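Local atomic coordinates of periplasmic sugar-binding domain protein (Pseudomonas fluorescens Pf-5, PDB entry 3H75), a protein that probably binds a carbohydrate in the periplasm, as a two-domain member of the bacterial solute-binding protein 2 family. Residues 88-94 with 114-120. Numbering follows the deposited sequence.
Sequences KLFIVNS and WIGSMVG
Trp-114 and Leu-89 open the pairing of two strands in the parallel sheet of one lobe of this periplasmic-binding-protein fold, a worked example of a glycine making room for an aromatic ring. The carbonyl O of Trp-114 takes the N-H of Leu-89, and its indole edge meets Lys-88 CB, CE3 at 3.9 Å. With CG opposite the backbone N (chi1 -177°), the indole runs forward along its own strand, over Gly-116 N, bringing CH2 to 3.7 Å from Phe-90 CD1. Ile-115, on the face shared by Leu-89, Ile-91 and Ser-117, packs CG1 against Leu-89 CB, and both side chains touch Leu-79 of helix 74-82. Gly-116 binds Leu-89 O through its N and Ile-91 N through its O, the latter nearly straight at 2.9 Å; a CB here would collide with the indole. The Phe-90 ring reaches across to this backbone, CD1 3.4 Å from Gly-116 C, with Ser-117 CA over one face, near the rim. A serine in place of Phe-90 would probably open a gap between the indole, Gly-116 and Met-118 CB, and leave CH2 of the indole without its ring partner. Ser-117 turns its OG to Asp-289, on the next strand. Met-118, a selenomethionine, sets CB 3.7 Å from Phe-90 CE2 and touches Leu-265. Its N binds Ile-91 O, and its O receives Asn-93 N at 2.9 Å, in the carbonyl plane.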
# COMPACT_ATOMS: atom_id res chain seq x y z
N LYS A 88 20.34 12.72 2.73
CA LYS A 88 20.07 11.44 3.35
C LYS A 88 18.89 10.82 2.62
O LYS A 88 17.91 11.50 2.33
CB LYS A 88 19.74 11.62 4.84
CG LYS A 88 20.92 12.11 5.69
CD LYS A 88 20.49 12.34 7.13
CE LYS A 88 21.67 12.74 8.00
NZ LYS A 88 21.26 12.88 9.43
N LEU A 89 18.98 9.53 2.31
CA LEU A 89 17.91 8.85 1.60
C LEU A 89 17.09 7.93 2.48
O LEU A 89 17.61 7.31 3.41
CB LEU A 89 18.48 8.01 0.45
CG LEU A 89 19.32 8.69 -0.62
CD1 LEU A 89 19.74 7.66 -1.65
CD2 LEU A 89 18.53 9.81 -1.27
N PHE A 90 15.80 7.83 2.17
CA PHE A 90 14.91 6.95 2.90
C PHE A 90 14.06 6.22 1.87
O PHE A 90 13.30 6.84 1.12
CB PHE A 90 14.03 7.75 3.86
CG PHE A 90 13.49 6.93 4.99
CD1 PHE A 90 14.37 6.32 5.89
CD2 PHE A 90 12.13 6.74 5.16
CE1 PHE A 90 13.89 5.54 6.94
CE2 PHE A 90 11.63 5.96 6.20
CZ PHE A 90 12.52 5.35 7.09
N ILE A 91 14.21 4.90 1.84
CA ILE A 91 13.50 4.03 0.90
C ILE A 91 12.28 3.43 1.58
O ILE A 91 12.39 2.81 2.64
CB ILE A 91 14.42 2.88 0.44
CG1 ILE A 91 15.73 3.45 -0.10
CG2 ILE A 91 13.71 2.03 -0.61
CD1 ILE A 91 15.56 4.38 -1.27
N VAL A 92 11.10 3.59 0.97
CA VAL A 92 9.90 3.07 1.60
C VAL A 92 9.07 2.08 0.81
O VAL A 92 9.26 1.89 -0.40
CB VAL A 92 8.96 4.23 2.03
CG1 VAL A 92 9.68 5.13 3.02
CG2 VAL A 92 8.52 5.02 0.80
N ASN A 93 8.14 1.46 1.54
CA ASN A 93 7.17 0.49 1.04
C ASN A 93 7.66 -0.93 0.75
O ASN A 93 6.92 -1.89 0.98
CB ASN A 93 6.44 1.07 -0.17
CG ASN A 93 5.50 2.21 0.22
OD1 ASN A 93 5.53 2.69 1.35
ND2 ASN A 93 4.68 2.65 -0.73
N SER A 94 8.87 -1.08 0.23
CA SER A 94 9.41 -2.41 -0.04
C SER A 94 10.88 -2.45 0.35
O SER A 94 11.57 -1.44 0.29
CB SER A 94 9.22 -2.81 -1.51
OG SER A 94 10.13 -2.15 -2.35
N TRP A 114 23.79 8.59 4.87
CA TRP A 114 22.85 7.78 5.63
C TRP A 114 21.68 7.34 4.76
O TRP A 114 21.12 8.14 4.00
CB TRP A 114 22.30 8.57 6.83
CG TRP A 114 21.37 7.78 7.71
CD1 TRP A 114 21.71 6.91 8.71
CD2 TRP A 114 19.93 7.77 7.66
NE1 TRP A 114 20.58 6.38 9.29
CE2 TRP A 114 19.48 6.89 8.66
CE3 TRP A 114 18.98 8.43 6.86
CZ2 TRP A 114 18.12 6.65 8.89
CZ3 TRP A 114 17.63 8.19 7.09
CH2 TRP A 114 17.21 7.31 8.10
N ILE A 115 21.32 6.07 4.86
CA ILE A 115 20.20 5.52 4.10
C ILE A 115 19.40 4.57 4.99
O ILE A 115 19.94 3.61 5.53
CB ILE A 115 20.69 4.73 2.87
CG1 ILE A 115 21.48 5.65 1.94
CG2 ILE A 115 19.50 4.14 2.13
CD1 ILE A 115 22.12 4.94 0.76
N GLY A 116 18.11 4.86 5.14
CA GLY A 116 17.26 4.02 5.96
C GLY A 116 16.09 3.55 5.11
O GLY A 116 15.98 3.93 3.95
N SER A 117 15.22 2.72 5.68
CA SER A 117 14.06 2.23 4.96
C SER A 117 12.92 1.90 5.91
O SER A 117 13.11 1.78 7.12
CB SER A 117 14.42 0.98 4.14
OG SER A 117 14.74 -0.12 4.97
N MSE A 118 11.72 1.77 5.35
CA MSE A 118 10.54 1.45 6.14
C MSE A 118 9.57 0.72 5.23
O MSE A 118 9.20 1.23 4.18
CB MSE A 118 9.88 2.72 6.68
CG MSE A 118 8.64 2.43 7.51
SE MSE A 118 7.94 4.02 8.33
CE MSE A 118 9.10 4.10 9.88
N VAL A 119 9.15 -0.47 5.65
CA VAL A 119 8.24 -1.26 4.84
C VAL A 119 7.06 -1.80 5.64
O VAL A 119 7.12 -1.90 6.86
CB VAL A 119 8.97 -2.46 4.21
CG1 VAL A 119 10.19 -1.97 3.44
CG2 VAL A 119 9.38 -3.45 5.29
N GLY A 120 6.00 -2.15 4.92
CA GLY A 120 4.82 -2.71 5.54
C GLY A 120 4.81 -4.21 5.34
O GLY A 120 5.87 -4.83 5.21